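Local coordinates for protein pentalenene synthase (Streptomyces chartreusis NRRL 3882, PDB 6Q4S) that probably converts farnesyl diphosphate, with magnesium as cofactor, into the bicyclic sesquiterpene alcohol 7-epi-alpha-eudesmol by 1,10-cyclization and loss of diphosphate, at residues A[215-220]-A[264-269]; A[272-277]-A[296-301]; A[185-190]-A[210-215]; A[5-10]-A[223-228]; A[242-247]-A[257-262]. One frame throughout, in Å; residues are numbered along the deposited sequence.

Contact 1: A[215-220]-A[264-269]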
# COMPACT_ATOMS: atom_id res chain seq x y z
N ALA A 215 -3.40 9.86 -18.21
CA ALA A 215 -4.17 8.74 -18.70
C ALA A 215 -5.41 8.58 -17.83
O ALA A 215 -6.51 8.29 -18.32
CB ALA A 215 -3.34 7.45 -18.70
N ALA A 216 -5.25 8.73 -16.52
CA ALA A 216 -6.41 8.58 -15.66
C ALA A 216 -7.44 9.74 -15.91
O ALA A 216 -8.67 9.53 -15.96
CB ALA A 216 -5.98 8.57 -14.23
N ASP A 217 -6.93 10.94 -16.09
CA ASP A 217 -7.86 12.10 -16.41
C ASP A 217 -8.64 11.82 -17.68
O ASP A 217 -9.87 11.90 -17.70
CB ASP A 217 -7.10 13.40 -16.60
CG ASP A 217 -6.44 13.88 -15.32
OD1 ASP A 217 -6.85 13.44 -14.20
OD2 ASP A 217 -5.50 14.68 -15.44
N THR A 218 -7.90 11.45 -18.73
CA THR A 218 -8.45 11.26 -20.04
C THR A 218 -9.50 10.26 -19.96
O THR A 218 -10.59 10.47 -20.43
CB THR A 218 -7.36 10.81 -21.00
OG1 THR A 218 -6.35 11.80 -21.07
CG2 THR A 218 -7.90 10.54 -22.40
N ILE A 219 -9.21 9.12 -19.35
CA ILE A 219 -10.20 8.05 -19.31
C ILE A 219 -11.38 8.40 -18.44
O ILE A 219 -12.50 8.10 -18.81
CB ILE A 219 -9.57 6.70 -18.86
CG1 ILE A 219 -8.62 6.23 -19.92
CG2 ILE A 219 -10.67 5.65 -18.59
CD1 ILE A 219 -7.55 5.29 -19.37
N GLY A 220 -11.16 9.07 -17.30
CA GLY A 220 -12.32 9.41 -16.42
C GLY A 220 -13.25 10.41 -17.11
O GLY A 220 -14.48 10.30 -17.02
N ILE A 264 -9.40 16.46 -24.71
CA ILE A 264 -8.36 16.63 -25.74
C ILE A 264 -7.10 17.34 -25.23
O ILE A 264 -5.99 16.96 -25.58
CB ILE A 264 -8.96 17.34 -26.99
CG1 ILE A 264 -9.89 16.37 -27.71
CG2 ILE A 264 -7.89 17.89 -27.93
CD1 ILE A 264 -11.00 17.05 -28.45
N ALA A 265 -7.25 18.35 -24.37
CA ALA A 265 -6.10 18.97 -23.71
C ALA A 265 -5.27 17.98 -22.78
O ALA A 265 -4.05 18.10 -22.73
CB ALA A 265 -6.58 20.19 -22.89
N CYS A 266 -5.93 17.11 -22.01
CA CYS A 266 -5.24 16.03 -21.22
C CYS A 266 -4.51 15.09 -22.15
O CYS A 266 -3.34 14.83 -21.94
CB CYS A 266 -6.23 15.17 -20.42
SG CYS A 266 -6.94 16.08 -19.03
N LEU A 267 -5.25 14.61 -23.16
CA LEU A 267 -4.68 13.76 -24.23
C LEU A 267 -3.46 14.37 -24.89
O LEU A 267 -2.39 13.74 -24.95
CB LEU A 267 -5.74 13.41 -25.25
CG LEU A 267 -5.42 12.35 -26.30
CD1 LEU A 267 -5.03 10.97 -25.76
CD2 LEU A 267 -6.63 12.22 -27.20
N ASP A 268 -3.56 15.63 -25.34
CA ASP A 268 -2.40 16.26 -25.98
C ASP A 268 -1.22 16.44 -25.08
O ASP A 268 -0.10 16.37 -25.57
CB ASP A 268 -2.70 17.65 -26.57
CG ASP A 268 -3.76 17.62 -27.66
OD1 ASP A 268 -3.97 16.57 -28.34
OD2 ASP A 268 -4.42 18.68 -27.79
N GLU A 269 -1.42 16.72 -23.79
CA GLU A 269 -0.29 16.79 -22.90
C GLU A 269 0.33 15.34 -22.73
O GLU A 269 1.56 15.21 -22.66
CB GLU A 269 -0.65 17.40 -21.54
CG GLU A 269 0.60 17.59 -20.65
CD GLU A 269 0.34 17.99 -19.19
OE1 GLU A 269 -0.80 18.37 -18.83
OE2 GLU A 269 1.29 17.92 -18.36
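C266 and T218 meet where helices 206-228 and 252-284 pack in a nearly antiparallel sense; the axes of segments 215-220 and 264-269 approach to 8.7 Å at 151°. The tight part is a small patch of short side chains: T218 OG1 lies 3.4 Å from C266 CB, and the sulfur C266 SG rests 3.6 Å from D217 CB. Threonine and cysteine suit this place because neither pushes the backbones apart, and the CA atoms of T218 and C266 come within 5.9 Å. OG1 stands beside the backbone N of T218 (chi1 -61°), from where it hydrogen-bonds to the carbonyl O of L214 one turn back; a polar hydroxyl is thereby satisfied inside its own helix while the same oxygen rests on C266 CB. The packing is looser toward L267, where T218 CG2 and L267 CD1 are 4.4 Å apart. C266 is itself partly exposed, whereas D217 and T218 are buried. The carboxylate of D217 is engaged elsewhere, by a salt bridge to R178 NE, next in sequence to R177, a probable substrate ligand. The helices therefore meet through van der Waals contact of small groups, with the buried polar atoms matched within or beyond helix 206-228.

Contact 2: A[272-277]-A[296-301]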
# COMPACT_ATOMS: atom_id res chain seq x y z
N GLU A 272 2.47 14.68 -25.71
CA GLU A 272 3.77 15.40 -25.58
C GLU A 272 4.75 14.66 -24.65
O GLU A 272 5.98 14.64 -24.89
CB GLU A 272 3.62 16.83 -25.02
CG GLU A 272 2.97 17.87 -25.94
CD GLU A 272 2.38 19.12 -25.23
OE1 GLU A 272 2.61 19.38 -24.01
OE2 GLU A 272 1.64 19.89 -25.92
N LEU A 273 4.24 14.11 -23.56
CA LEU A 273 5.14 13.39 -22.63
C LEU A 273 5.56 12.07 -23.28
O LEU A 273 6.71 11.64 -23.17
CB LEU A 273 4.49 13.22 -21.26
CG LEU A 273 4.29 14.51 -20.50
CD1 LEU A 273 3.39 14.31 -19.30
CD2 LEU A 273 5.62 15.03 -20.04
N GLN A 274 4.66 11.43 -23.99
CA GLN A 274 5.06 10.26 -24.76
C GLN A 274 6.31 10.48 -25.65
O GLN A 274 7.20 9.63 -25.71
CB GLN A 274 3.94 9.76 -25.64
CG GLN A 274 3.37 8.44 -25.27
CD GLN A 274 2.40 7.90 -26.28
OE1 GLN A 274 2.36 8.33 -27.47
NE2 GLN A 274 1.65 6.90 -25.86
N GLU A 275 6.38 11.61 -26.35
CA GLU A 275 7.55 11.91 -27.20
C GLU A 275 8.81 12.18 -26.37
O GLU A 275 9.93 12.10 -26.87
CB GLU A 275 7.22 13.06 -28.19
CG GLU A 275 6.31 12.59 -29.34
CD GLU A 275 5.27 13.63 -29.83
OE1 GLU A 275 5.61 14.82 -30.06
OE2 GLU A 275 4.08 13.25 -30.01
N ARG A 276 8.64 12.50 -25.09
CA ARG A 276 9.79 12.73 -24.21
C ARG A 276 10.41 11.45 -23.57
O ARG A 276 11.45 11.51 -22.93
CB ARG A 276 9.39 13.73 -23.15
CG ARG A 276 10.38 14.86 -23.00
CD ARG A 276 9.99 15.75 -21.84
NE ARG A 276 8.84 16.57 -22.19
CZ ARG A 276 8.14 17.31 -21.33
NH1 ARG A 276 8.44 17.31 -20.02
NH2 ARG A 276 7.10 18.03 -21.78
N VAL A 277 9.76 10.30 -23.74
CA VAL A 277 10.21 9.04 -23.13
C VAL A 277 11.69 8.66 -23.48
O VAL A 277 12.48 8.39 -22.56
CB VAL A 277 9.18 7.92 -23.41
CG1 VAL A 277 9.73 6.51 -23.15
CG2 VAL A 277 7.91 8.19 -22.59
N MET A 296 7.27 -1.03 -23.38
CA MET A 296 6.10 -1.88 -23.10
C MET A 296 5.14 -1.26 -22.03
O MET A 296 3.91 -1.47 -22.10
CB MET A 296 6.54 -3.30 -22.66
CG MET A 296 7.04 -4.19 -23.82
SD MET A 296 7.41 -5.93 -23.37
CE MET A 296 8.86 -5.63 -22.33
N GLY A 297 5.74 -0.61 -21.06
CA GLY A 297 5.01 0.19 -20.04
C GLY A 297 4.11 1.24 -20.64
O GLY A 297 2.91 1.36 -20.30
N VAL A 298 4.66 1.98 -21.60
CA VAL A 298 3.90 3.00 -22.31
C VAL A 298 2.80 2.35 -23.11
O VAL A 298 1.66 2.83 -23.13
CB VAL A 298 4.85 3.87 -23.18
CG1 VAL A 298 4.06 4.87 -24.02
CG2 VAL A 298 5.88 4.54 -22.32
N GLU A 299 3.07 1.20 -23.73
CA GLU A 299 2.01 0.52 -24.45
C GLU A 299 0.84 0.07 -23.59
O GLU A 299 -0.29 0.08 -24.08
CB GLU A 299 2.55 -0.63 -25.32
CG GLU A 299 3.51 -0.17 -26.41
CD GLU A 299 4.11 -1.34 -27.22
OE1 GLU A 299 3.60 -2.52 -27.28
OE2 GLU A 299 5.15 -1.04 -27.82
N ALA A 300 1.11 -0.35 -22.34
CA ALA A 300 0.06 -0.71 -21.42
C ALA A 300 -0.89 0.53 -21.18
O ALA A 300 -2.07 0.36 -21.12
CB ALA A 300 0.65 -1.20 -20.06
N ILE A 301 -0.32 1.72 -21.13
CA ILE A 301 -1.13 2.93 -20.98
C ILE A 301 -1.99 3.11 -22.24
O ILE A 301 -3.19 3.26 -22.13
CB ILE A 301 -0.30 4.19 -20.70
CG1 ILE A 301 0.53 4.03 -19.43
CG2 ILE A 301 -1.29 5.37 -20.55
CD1 ILE A 301 1.53 5.12 -19.21
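V277 and V298 make the apolar half of this contact between helices 252-284 and 288-313, consecutive helices of the all-alpha terpene synthase fold. Their CG2 methyls are 4.2 Å apart, and the two side chains run past each other in opposite senses. Both valines place CG1 anti to the backbone N (V298 chi1 175°), which leaves CG2 of each beside its own N and facing the other helix. Beta-branched valine suits position 298, since its two methyls serve two neighbours without a long, flexible chain: CG2 goes to V277 and CG1 to Q274. The second kind of interaction is mixed: V298 CG1 packs against the aliphatic part of Q274, 3.8 Å from its CG. The Q274 chain is extended beyond CG and passes slantwise over the valine, so that its CG methylene lies on V298 CG1. V298 also touches Y270, one turn before Q274, and the partly exposed Q274 reaches F11 of the N-terminal segment. Backbones stay apart, with 7.7 Å between the CA atoms of Q274 and V298. With only 116 Å² buried and no polar bond between the segments, dispersion and the exclusion of water from V298 hold this pairing, which depends on shape rather than on charge.

Contact 3: A[185-190]-A[210-215]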
# COMPACT_ATOMS: atom_id res chain seq x y z
N HIS A 185 -3.87 1.39 -10.99
CA HIS A 185 -3.72 -0.07 -10.72
C HIS A 185 -4.01 -0.85 -12.02
O HIS A 185 -3.43 -1.97 -12.25
CB HIS A 185 -4.59 -0.58 -9.57
CG HIS A 185 -6.05 -0.45 -9.78
ND1 HIS A 185 -6.79 -1.32 -10.57
CD2 HIS A 185 -6.96 0.39 -9.23
CE1 HIS A 185 -8.05 -0.99 -10.55
NE2 HIS A 185 -8.19 0.03 -9.71
N SER A 186 -4.91 -0.28 -12.84
CA SER A 186 -5.24 -0.90 -14.16
C SER A 186 -4.03 -0.99 -15.06
O SER A 186 -3.82 -2.05 -15.72
CB SER A 186 -6.45 -0.23 -14.81
OG SER A 186 -7.54 -0.21 -13.92
N ILE A 187 -3.23 0.08 -15.10
CA ILE A 187 -1.98 0.14 -15.84
C ILE A 187 -0.94 -0.78 -15.23
O ILE A 187 -0.29 -1.57 -15.95
CB ILE A 187 -1.42 1.56 -15.92
CG1 ILE A 187 -2.31 2.41 -16.86
CG2 ILE A 187 0.01 1.57 -16.48
CD1 ILE A 187 -2.24 3.91 -16.55
N ASP A 188 -0.86 -0.78 -13.90
CA ASP A 188 0.07 -1.67 -13.20
C ASP A 188 -0.16 -3.13 -13.64
O ASP A 188 0.79 -3.87 -13.82
CB ASP A 188 -0.10 -1.61 -11.68
CG ASP A 188 0.28 -0.26 -11.07
OD1 ASP A 188 1.10 0.50 -11.63
OD2 ASP A 188 -0.22 0.02 -9.98
N ALA A 189 -1.40 -3.55 -13.83
CA ALA A 189 -1.64 -4.92 -14.12
C ALA A 189 -1.15 -5.28 -15.54
O ALA A 189 -1.13 -6.47 -15.87
CB ALA A 189 -3.10 -5.26 -14.00
N GLY A 190 -0.86 -4.29 -16.39
CA GLY A 190 -0.36 -4.57 -17.71
C GLY A 190 0.96 -5.37 -17.67
O GLY A 190 1.22 -6.22 -18.53
N ARG A 210 3.50 11.64 -14.28
CA ARG A 210 2.52 12.50 -14.95
C ARG A 210 1.72 11.81 -16.06
O ARG A 210 0.53 12.06 -16.24
CB ARG A 210 3.28 13.76 -15.45
CG ARG A 210 2.43 14.78 -16.12
CD ARG A 210 1.51 15.43 -15.15
NE ARG A 210 0.81 16.53 -15.81
CZ ARG A 210 -0.28 17.12 -15.32
NH1 ARG A 210 -0.85 16.74 -14.16
NH2 ARG A 210 -0.83 18.08 -16.01
N MET A 211 2.35 10.94 -16.84
CA MET A 211 1.64 10.20 -17.86
C MET A 211 0.49 9.35 -17.32
O MET A 211 -0.56 9.29 -17.92
CB MET A 211 2.59 9.32 -18.67
CG MET A 211 3.42 10.14 -19.63
SD MET A 211 4.74 9.21 -20.45
CE MET A 211 3.92 8.07 -21.54
N ARG A 212 0.72 8.69 -16.18
CA ARG A 212 -0.30 7.89 -15.53
C ARG A 212 -1.46 8.76 -15.05
O ARG A 212 -2.63 8.40 -15.22
CB ARG A 212 0.34 7.12 -14.34
CG ARG A 212 1.32 6.03 -14.79
CD ARG A 212 2.31 5.57 -13.71
NE ARG A 212 1.71 4.96 -12.52
CZ ARG A 212 1.34 3.68 -12.38
NH1 ARG A 212 1.48 2.81 -13.36
NH2 ARG A 212 0.86 3.26 -11.21
N ASP A 213 -1.13 9.90 -14.46
CA ASP A 213 -2.16 10.86 -14.05
C ASP A 213 -2.97 11.38 -15.22
O ASP A 213 -4.21 11.41 -15.13
CB ASP A 213 -1.55 12.03 -13.34
CG ASP A 213 -1.11 11.72 -11.93
OD1 ASP A 213 -1.57 10.74 -11.27
OD2 ASP A 213 -0.35 12.56 -11.45
N LEU A 214 -2.33 11.75 -16.31
CA LEU A 214 -3.11 12.18 -17.52
C LEU A 214 -3.93 11.09 -18.18
O LEU A 214 -5.04 11.32 -18.66
CB LEU A 214 -2.19 12.80 -18.56
CG LEU A 214 -1.48 14.07 -18.12
CD1 LEU A 214 -0.31 14.35 -19.01
CD2 LEU A 214 -2.41 15.30 -18.12
N ALA A 215 -3.40 9.86 -18.21
CA ALA A 215 -4.17 8.74 -18.70
C ALA A 215 -5.41 8.58 -17.83
O ALA A 215 -6.51 8.29 -18.32
CB ALA A 215 -3.34 7.45 -18.70
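D188 and R212 form a buried salt bridge in which both terminal nitrogens of the guanidinium converge on one carboxylate oxygen. D188 OD1 is 2.8 Å from R212 NH2 and 2.9 Å from R212 NH1; both N-H groups arrive bent, at 141° in the first bond. The oxygen lies near the guanidinium plane, at its end edge, and is met on its syn side from one face of the carboxylate, the two flat groups being only 19° apart. R212 gets there by a bend at chi3 (62°), which turns the end of a long chain toward the other helix. Beside it, I187 CG2 packs 3.7 Å from R212 NH1, and I187 CD1 lies 4.3 Å from A215 CB, the small alanine accepting the isoleucine's tip. Helices 183-194 and 206-228 of the terpene synthase alpha-helical fold are thus joined, their segment axes 11.1 Å apart, a spacing that a long arginine can bridge. A leucine in place of D188 would probably leave the buried R212 guanidinium without its counter-charge and free to turn. Further out, helix 136-161 steadies the acid: R141 NH2 adds a salt bridge to OD1 and S145 OG bonds OD2. I301 of helix 288-313 covers both I187 and A215.

Contact 4: A[5-10]-A[223-228]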
# COMPACT_ATOMS: atom_id res chain seq x y z
N VAL A 5 -20.30 12.74 -28.88
CA VAL A 5 -18.85 12.99 -28.89
C VAL A 5 -18.09 11.68 -29.29
O VAL A 5 -18.31 10.58 -28.73
CB VAL A 5 -18.35 13.60 -27.53
CG1 VAL A 5 -16.87 13.85 -27.56
CG2 VAL A 5 -19.01 14.95 -27.25
N ARG A 6 -17.28 11.83 -30.34
CA ARG A 6 -16.36 10.82 -30.84
C ARG A 6 -14.99 11.41 -30.63
O ARG A 6 -14.82 12.63 -30.57
CB ARG A 6 -16.64 10.50 -32.35
CG ARG A 6 -17.49 9.26 -32.63
CD ARG A 6 -18.46 8.88 -31.49
NE ARG A 6 -19.52 7.92 -31.84
CZ ARG A 6 -20.51 7.54 -31.02
NH1 ARG A 6 -20.60 7.99 -29.77
NH2 ARG A 6 -21.44 6.68 -31.45
N PHE A 7 -13.99 10.56 -30.48
CA PHE A 7 -12.61 11.07 -30.37
C PHE A 7 -11.88 10.32 -31.45
O PHE A 7 -12.18 9.13 -31.70
CB PHE A 7 -11.97 10.76 -28.99
CG PHE A 7 -12.62 11.47 -27.83
CD1 PHE A 7 -13.75 10.96 -27.23
CD2 PHE A 7 -12.09 12.65 -27.34
CE1 PHE A 7 -14.35 11.59 -26.16
CE2 PHE A 7 -12.70 13.29 -26.25
CZ PHE A 7 -13.82 12.75 -25.67
N ASP A 8 -10.94 10.97 -32.10
CA ASP A 8 -10.05 10.23 -32.96
C ASP A 8 -8.68 10.18 -32.31
O ASP A 8 -7.93 11.17 -32.29
CB ASP A 8 -10.03 10.76 -34.40
CG ASP A 8 -9.45 9.72 -35.36
OD1 ASP A 8 -10.09 8.63 -35.55
OD2 ASP A 8 -8.34 9.98 -35.86
N LEU A 9 -8.38 9.01 -31.75
CA LEU A 9 -7.18 8.79 -30.97
C LEU A 9 -6.05 8.37 -31.90
O LEU A 9 -6.32 7.66 -32.83
CB LEU A 9 -7.48 7.68 -29.94
CG LEU A 9 -8.65 8.00 -28.98
CD1 LEU A 9 -8.93 6.88 -27.96
CD2 LEU A 9 -8.33 9.31 -28.26
N PRO A 10 -4.80 8.79 -31.65
CA PRO A 10 -3.67 8.33 -32.46
C PRO A 10 -3.02 7.03 -31.95
O PRO A 10 -1.82 7.00 -31.74
CB PRO A 10 -2.67 9.49 -32.31
CG PRO A 10 -2.87 9.91 -30.89
CD PRO A 10 -4.38 9.83 -30.69
N ASN A 223 -15.17 8.62 -19.96
CA ASN A 223 -16.23 7.92 -19.35
C ASN A 223 -17.37 8.81 -18.84
O ASN A 223 -18.51 8.39 -18.96
CB ASN A 223 -15.77 7.00 -18.23
CG ASN A 223 -14.90 5.83 -18.72
OD1 ASN A 223 -14.69 5.65 -19.91
ND2 ASN A 223 -14.38 5.07 -17.79
N ASP A 224 -17.09 10.00 -18.28
CA ASP A 224 -18.19 10.90 -17.92
C ASP A 224 -18.99 11.38 -19.16
O ASP A 224 -20.17 11.41 -19.12
CB ASP A 224 -17.66 12.13 -17.20
CG ASP A 224 -17.15 11.83 -15.77
OD1 ASP A 224 -17.12 10.63 -15.31
OD2 ASP A 224 -16.85 12.84 -15.08
N ILE A 225 -18.30 11.75 -20.23
CA ILE A 225 -18.95 12.16 -21.48
C ILE A 225 -19.86 11.05 -21.99
O ILE A 225 -20.98 11.32 -22.40
CB ILE A 225 -17.95 12.58 -22.54
CG1 ILE A 225 -17.22 13.84 -22.07
CG2 ILE A 225 -18.64 12.82 -23.89
CD1 ILE A 225 -15.96 14.12 -22.84
N HIS A 226 -19.38 9.81 -21.92
CA HIS A 226 -20.10 8.69 -22.41
C HIS A 226 -21.30 8.38 -21.51
O HIS A 226 -22.36 8.14 -22.05
CB HIS A 226 -19.19 7.47 -22.58
CG HIS A 226 -19.80 6.40 -23.43
ND1 HIS A 226 -20.36 5.25 -22.89
CD2 HIS A 226 -20.01 6.35 -24.77
CE1 HIS A 226 -20.87 4.53 -23.88
NE2 HIS A 226 -20.67 5.17 -25.02
N SER A 227 -21.16 8.37 -20.18
CA SER A 227 -22.32 8.11 -19.27
C SER A 227 -23.39 9.20 -19.37
O SER A 227 -24.56 8.92 -19.17
CB SER A 227 -21.93 8.10 -17.77
OG SER A 227 -20.71 7.46 -17.57
N PHE A 228 -22.95 10.44 -19.60
CA PHE A 228 -23.84 11.60 -19.61
C PHE A 228 -24.80 11.49 -20.78
O PHE A 228 -26.00 11.46 -20.56
CB PHE A 228 -23.07 12.89 -19.76
CG PHE A 228 -23.95 14.09 -19.90
CD1 PHE A 228 -24.58 14.63 -18.79
CD2 PHE A 228 -24.21 14.64 -21.17
CE1 PHE A 228 -25.43 15.71 -18.93
CE2 PHE A 228 -25.06 15.72 -21.32
CZ PHE A 228 -25.66 16.26 -20.19
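The backbone of V5-P10 has no regular structure and passes beside the last turns of helix 206-228, with V5 nearest: its CA is 7.5 Å from that of I225. I225 alone serves both partners, one branch to each. Its CG2 methyl, anti to the backbone N, lies 3.7 Å from V5 CB, and the two side chains cross at about a right angle. The other branch, CG1 beside the N (chi1 -65°), extends so that CD1 meets F7 CZ at 3.8 Å. That methyl sits in the plane of the ring, at its edge, so the approach is not a CH-pi contact over the face. Isoleucine fits because it offers two methyls pointing different ways; phenylalanine gives a rigid arm from a segment that has no helix to support it. The ring of F7 also meets Y260 of helix 252-284, and V5 N is hydrogen-bonded to E229 OE2. On the helix's other side are N223 and S227, probable magnesium ligands, and within the helix S227 OG bonds N223 O at 2.8 Å, the same oxygen that accepts S227 N from the opposite face of its plane. The N-terminal segment therefore covers the metal-binding helix through hydrocarbon packing alone in this contact, while the polar side chains N223 and S227 stay clear of it.

Contact 5: A[242-247]-A[257-262]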
# COMPACT_ATOMS: atom_id res chain seq x y z
N ALA A 242 -22.15 17.96 -16.10
CA ALA A 242 -22.98 18.63 -15.06
C ALA A 242 -22.18 19.63 -14.22
O ALA A 242 -22.62 20.75 -13.92
CB ALA A 242 -23.59 17.59 -14.16
N VAL A 243 -20.95 19.28 -13.91
CA VAL A 243 -20.14 20.11 -13.07
C VAL A 243 -19.76 21.36 -13.80
O VAL A 243 -19.71 22.49 -13.20
CB VAL A 243 -18.88 19.31 -12.62
CG1 VAL A 243 -17.82 20.20 -12.00
CG2 VAL A 243 -19.32 18.22 -11.63
N LEU A 244 -19.40 21.19 -15.08
CA LEU A 244 -19.00 22.34 -15.89
C LEU A 244 -20.17 23.34 -16.07
O LEU A 244 -19.94 24.56 -16.14
CB LEU A 244 -18.48 21.93 -17.26
CG LEU A 244 -17.07 21.40 -17.34
CD1 LEU A 244 -16.85 20.61 -18.62
CD2 LEU A 244 -16.06 22.52 -17.29
N ARG A 245 -21.37 22.79 -16.21
CA ARG A 245 -22.53 23.58 -16.44
C ARG A 245 -22.84 24.39 -15.17
O ARG A 245 -23.14 25.56 -15.29
CB ARG A 245 -23.73 22.71 -16.79
CG ARG A 245 -25.04 23.50 -16.81
CD ARG A 245 -26.06 22.75 -17.61
NE ARG A 245 -27.42 23.31 -17.54
CZ ARG A 245 -28.26 23.18 -16.51
NH1 ARG A 245 -27.90 22.54 -15.38
NH2 ARG A 245 -29.47 23.70 -16.61
N ARG A 246 -22.82 23.75 -14.00
CA ARG A 246 -22.96 24.45 -12.69
C ARG A 246 -21.93 25.51 -12.57
O ARG A 246 -22.27 26.64 -12.40
CB ARG A 246 -22.84 23.52 -11.51
CG ARG A 246 -24.15 22.83 -11.14
CD ARG A 246 -24.10 22.20 -9.75
NE ARG A 246 -22.79 21.60 -9.41
CZ ARG A 246 -22.39 20.34 -9.66
NH1 ARG A 246 -23.18 19.42 -10.27
NH2 ARG A 246 -21.16 19.97 -9.26
N GLU A 247 -20.67 25.15 -12.76
CA GLU A 247 -19.57 26.09 -12.71
C GLU A 247 -19.69 27.28 -13.68
O GLU A 247 -19.44 28.43 -13.30
CB GLU A 247 -18.25 25.37 -12.98
CG GLU A 247 -16.99 26.18 -12.73
CD GLU A 247 -16.26 25.82 -11.44
OE1 GLU A 247 -16.86 25.15 -10.54
OE2 GLU A 247 -15.06 26.19 -11.36
N ASP A 257 -19.21 20.64 -25.03
CA ASP A 257 -18.08 21.12 -25.81
C ASP A 257 -16.87 21.33 -24.94
O ASP A 257 -15.74 21.03 -25.33
CB ASP A 257 -18.35 22.49 -26.52
CG ASP A 257 -19.57 22.49 -27.51
OD1 ASP A 257 -19.98 21.41 -27.99
OD2 ASP A 257 -20.12 23.61 -27.78
N GLU A 258 -17.09 21.94 -23.77
CA GLU A 258 -15.98 22.17 -22.89
C GLU A 258 -15.37 20.83 -22.29
O GLU A 258 -14.18 20.74 -22.19
CB GLU A 258 -16.36 23.15 -21.76
CG GLU A 258 -15.20 23.69 -20.88
CD GLU A 258 -14.02 24.29 -21.62
OE1 GLU A 258 -14.07 24.59 -22.86
OE2 GLU A 258 -12.98 24.47 -20.94
N ALA A 259 -16.20 19.92 -21.82
CA ALA A 259 -15.73 18.57 -21.43
C ALA A 259 -14.85 17.92 -22.51
O ALA A 259 -13.76 17.40 -22.23
CB ALA A 259 -16.94 17.69 -21.11
N TYR A 260 -15.28 18.05 -23.76
CA TYR A 260 -14.53 17.58 -24.92
C TYR A 260 -13.23 18.29 -25.03
O TYR A 260 -12.18 17.64 -25.15
CB TYR A 260 -15.40 17.73 -26.17
CG TYR A 260 -14.85 17.40 -27.51
CD1 TYR A 260 -14.60 16.07 -27.88
CD2 TYR A 260 -14.73 18.40 -28.50
CE1 TYR A 260 -14.16 15.75 -29.17
CE2 TYR A 260 -14.31 18.09 -29.80
CZ TYR A 260 -14.03 16.77 -30.12
OH TYR A 260 -13.60 16.45 -31.39
N ARG A 261 -13.23 19.62 -24.93
CA ARG A 261 -11.94 20.34 -24.97
C ARG A 261 -10.96 19.99 -23.78
O ARG A 261 -9.76 19.96 -23.95
CB ARG A 261 -12.18 21.88 -25.05
CG ARG A 261 -10.97 22.69 -25.52
CD ARG A 261 -10.95 24.16 -25.04
NE ARG A 261 -10.99 24.23 -23.58
CZ ARG A 261 -9.99 23.92 -22.75
NH1 ARG A 261 -8.77 23.59 -23.19
NH2 ARG A 261 -10.21 23.97 -21.45
N MET A 262 -11.47 19.82 -22.58
CA MET A 262 -10.63 19.41 -21.43
C MET A 262 -9.90 18.03 -21.66
O MET A 262 -8.72 17.84 -21.32
CB MET A 262 -11.53 19.26 -20.21
CG MET A 262 -12.03 20.59 -19.65
SD MET A 262 -12.85 20.40 -18.05
CE MET A 262 -11.47 20.05 -16.94
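L244 sets its two methyls against E258, A259 and M262 of helix 252-284. CD1 is the one nearest A259, 3.3 Å from its N, with A259 CB at 3.8 Å; alanine suits the place because its lone methyl lets the leucine approach the main chain. CD2 is the one nearest E258 CG, at 3.9 Å, and both methyls lie by the M262 sulfur. The L244 and E258 side chains cross at about a right angle, whereas L244 and M262 run past each other in opposite directions, the thioether bending at chi3 (72°) to set its sulfur there. This is the packing of helix 240-248 on the start of the long helix 252-284, their segment axes crossing at 115° after a short connection, within the terpene synthase metal-binding domain. E258 has a double role: its CG pads L244, and a bend at chi2 (51°) turns the carboxylate away to R261, three residues on. There R261 takes it side-on, NH2 to OE2 at 2.9 Å and NE to OE1 at 3.2 Å, with OE1 in the guanidinium plane. An alanine here would probably leave R261 without its charge partner and L244 CD2 less covered. L170 of helix 170-180 touches L244 as well.

How the contacts relate
Contacts 1, 3 and 4 share helix 206-228, and contacts 1, 2 and 5 share helix 252-284; contact 1 pairs these two helices directly. Contact 3 lies deepest, its centre about 9 Å from the centre of the chain, and carries the only salt bridge between its segments. Contacts 1 and 4 are buried too, at intermediate depth, but join their segments by van der Waals packing. Contacts 2 and 5, centred about 18 and 22 Å from the chain's centre, are partly buried and depend on hydrocarbon and thioether packing. Contacts 1 and 3 share A215 and are tied by a salt bridge from E269 to R210. L9 of contact 4 packs on L267 of contact 1, and I225 touches A259 of contact 5.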